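Side-chain contact in hexokinase (PDB 1BDG), which catalyses the ATP-dependent phosphorylation of glucose and other hexoses to hexose 6-phosphates, the first step of glycolysis: residues A[73-78]-A[117-122]. Residues are numbered along the deposited sequence; the frame is centred on the assembly and turned at random.
With SO4 (sulfate ion), chain C.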
loop_
_atom_site.group_PDB
_atom_site.type_symbol
_atom_site.label_atom_id
_atom_site.label_comp_id
_atom_site.label_asym_id
_atom_site.label_seq_id
_atom_site.Cartn_x
_atom_site.Cartn_y
_atom_site.Cartn_z
ATOM N N LEU A 73 -9.638 -1.631 14.414
ATOM C CA LEU A 73 -9.853 -2.537 13.288
ATOM C C LEU A 73 -8.842 -2.179 12.209
ATOM O O LEU A 73 -8.270 -1.086 12.236
ATOM C CB LEU A 73 -11.269 -2.375 12.728
ATOM C CG LEU A 73 -12.480 -2.828 13.557
ATOM C CD1 LEU A 73 -13.765 -2.490 12.827
ATOM C CD2 LEU A 73 -12.415 -4.330 13.793
ATOM N N ASP A 74 -8.622 -3.084 11.260
ATOM C CA ASP A 74 -7.694 -2.829 10.151
ATOM C C ASP A 74 -8.414 -3.332 8.908
ATOM O O ASP A 74 -8.844 -4.478 8.905
ATOM C CB ASP A 74 -6.382 -3.615 10.345
ATOM C CG ASP A 74 -5.188 -2.951 9.666
ATOM O OD1 ASP A 74 -5.390 -2.161 8.712
ATOM O OD2 ASP A 74 -4.038 -3.202 10.090
ATOM N N LEU A 75 -8.627 -2.472 7.909
ATOM C CA LEU A 75 -9.314 -2.899 6.678
ATOM C C LEU A 75 -8.690 -2.353 5.375
ATOM O O LEU A 75 -8.437 -1.152 5.245
ATOM C CB LEU A 75 -10.821 -2.555 6.726
ATOM C CG LEU A 75 -11.701 -3.093 5.573
ATOM C CD1 LEU A 75 -11.708 -4.618 5.589
ATOM C CD2 LEU A 75 -13.123 -2.579 5.659
ATOM N N GLY A 76 -8.451 -3.246 4.416
ATOM C CA GLY A 76 -7.882 -2.832 3.147
ATOM C C GLY A 76 -6.577 -3.526 2.814
ATOM O O GLY A 76 -6.338 -3.873 1.647
ATOM N N GLY A 77 -5.747 -3.743 3.844
ATOM C CA GLY A 77 -4.448 -4.389 3.686
ATOM C C GLY A 77 -4.520 -5.857 3.326
ATOM O O GLY A 77 -5.579 -6.335 2.916
ATOM N N THR A 78 -3.406 -6.570 3.504
ATOM C CA THR A 78 -3.307 -8.002 3.198
ATOM C C THR A 78 -4.308 -8.826 4.014
ATOM O O THR A 78 -4.862 -9.803 3.508
ATOM C CB THR A 78 -1.865 -8.572 3.432
ATOM O OG1 THR A 78 -0.893 -7.873 2.621
ATOM C CG2 THR A 78 -1.843 -10.060 3.080
ATOM N N LYS A 117 -21.533 -5.164 7.886
ATOM C CA LYS A 117 -22.233 -6.054 8.802
ATOM C C LYS A 117 -21.204 -7.129 9.192
ATOM O O LYS A 117 -20.986 -7.387 10.381
ATOM C CB LYS A 117 -23.455 -6.686 8.130
ATOM C CG LYS A 117 -24.231 -7.573 9.055
ATOM C CD LYS A 117 -25.519 -8.014 8.442
ATOM C CE LYS A 117 -26.180 -9.033 9.339
ATOM N NZ LYS A 117 -27.398 -9.604 8.732
ATOM N N TYR A 118 -20.523 -7.693 8.194
ATOM C CA TYR A 118 -19.522 -8.710 8.459
ATOM C C TYR A 118 -18.516 -8.179 9.497
ATOM O O TYR A 118 -18.231 -8.841 10.509
ATOM C CB TYR A 118 -18.809 -9.129 7.165
ATOM C CG TYR A 118 -17.795 -10.226 7.387
ATOM C CD1 TYR A 118 -18.171 -11.573 7.384
ATOM C CD2 TYR A 118 -16.474 -9.914 7.699
ATOM C CE1 TYR A 118 -17.255 -12.574 7.702
ATOM C CE2 TYR A 118 -15.564 -10.893 8.012
ATOM C CZ TYR A 118 -15.956 -12.212 8.019
ATOM O OH TYR A 118 -15.035 -13.150 8.376
ATOM N N ILE A 119 -18.021 -6.961 9.272
ATOM C CA ILE A 119 -17.054 -6.341 10.190
ATOM C C ILE A 119 -17.544 -6.458 11.633
ATOM O O ILE A 119 -16.839 -7.015 12.490
ATOM C CB ILE A 119 -16.794 -4.836 9.835
ATOM C CG1 ILE A 119 -16.108 -4.724 8.473
ATOM C CG2 ILE A 119 -15.955 -4.173 10.899
ATOM C CD1 ILE A 119 -14.792 -5.376 8.434
ATOM N N ALA A 120 -18.755 -5.966 11.891
ATOM C CA ALA A 120 -19.320 -6.040 13.235
ATOM C C ALA A 120 -19.493 -7.511 13.691
ATOM O O ALA A 120 -19.047 -7.866 14.786
ATOM C CB ALA A 120 -20.638 -5.299 13.294
ATOM N N GLU A 121 -20.099 -8.356 12.844
ATOM C CA GLU A 121 -20.321 -9.782 13.139
ATOM C C GLU A 121 -19.038 -10.331 13.779
ATOM O O GLU A 121 -19.055 -10.849 14.893
ATOM C CB GLU A 121 -20.612 -10.539 11.825
ATOM C CG GLU A 121 -21.240 -11.959 11.939
ATOM C CD GLU A 121 -20.232 -13.115 12.169
ATOM O OE1 GLU A 121 -19.912 -13.386 13.359
ATOM O OE2 GLU A 121 -19.804 -13.777 11.170
ATOM N N THR A 122 -17.925 -10.101 13.083
ATOM C CA THR A 122 -16.584 -10.521 13.485
ATOM C C THR A 122 -16.092 -9.941 14.818
ATOM O O THR A 122 -15.776 -10.693 15.746
ATOM C CB THR A 122 -15.593 -10.187 12.366
ATOM O OG1 THR A 122 -15.410 -11.335 11.523
ATOM C CG2 THR A 122 -14.271 -9.729 12.927
HETATM S S SO4 C . -0.756 -4.819 3.664
HETATM O O1 SO4 C . 0.411 -5.677 3.569
HETATM O O2 SO4 C . -1.508 -5.122 4.855
HETATM O O3 SO4 C . -0.345 -3.436 3.711
HETATM O O4 SO4 C . -1.593 -5.019 2.515
#
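One isoleucine makes both close contacts from the helix side: Ile119 reaches two leucines of the strand with two different branches. Its CG2 methyl meets CD1 of Leu73 at 3.4 Å, while the end of its longer arm, CD1, lies 4.3 Å from CD1 of Leu75. The first torsion of Ile119 (chi1 -66°) sets CG2 anti to the backbone N and CG1 beside that N, and the further turn about the CB-CG1 bond (chi2 -62°) brings CD1 to Leu75, so that the two methyls meet successive helix-facing residues of the strand. Leu73 and Leu75 are two apart and both direct their CB toward the helix, whereas Asp74 between them turns to the other face of the sheet, where its side chain touches Thr142. Leu178 of helix 174-183 and Tyr80 of strand 80-87 also pack on both Leu73 and Ile119, so helix 112-129 packs on the sheet of the predicted small subdomain through buried, largely apolar side chains.

Beyond Leu75 the strand runs into the glycine turn of the predicted ATP-binding segment, consistent with the phosphate-binding loop of the actin-like ATPase fold. There the backbone N of Thr78 donates to O2 of a sulfate ion at 2.7 Å, with a nearly straight angle of 163°, and OG1 of Thr78 donates to O1 of the same ion at 2.7 Å. The sulfate, probably from the crystallisation liquor, may mark a place for an ATP phosphate. No hydrogen bond links residues 73-78 to residues 117-122; the strand's polar contacts are made with neighbouring strand 137-143 and, in the following loop, with the sulfate. The packing against the helix thus rests on apolar side chains, with no polar pair to fix its geometry.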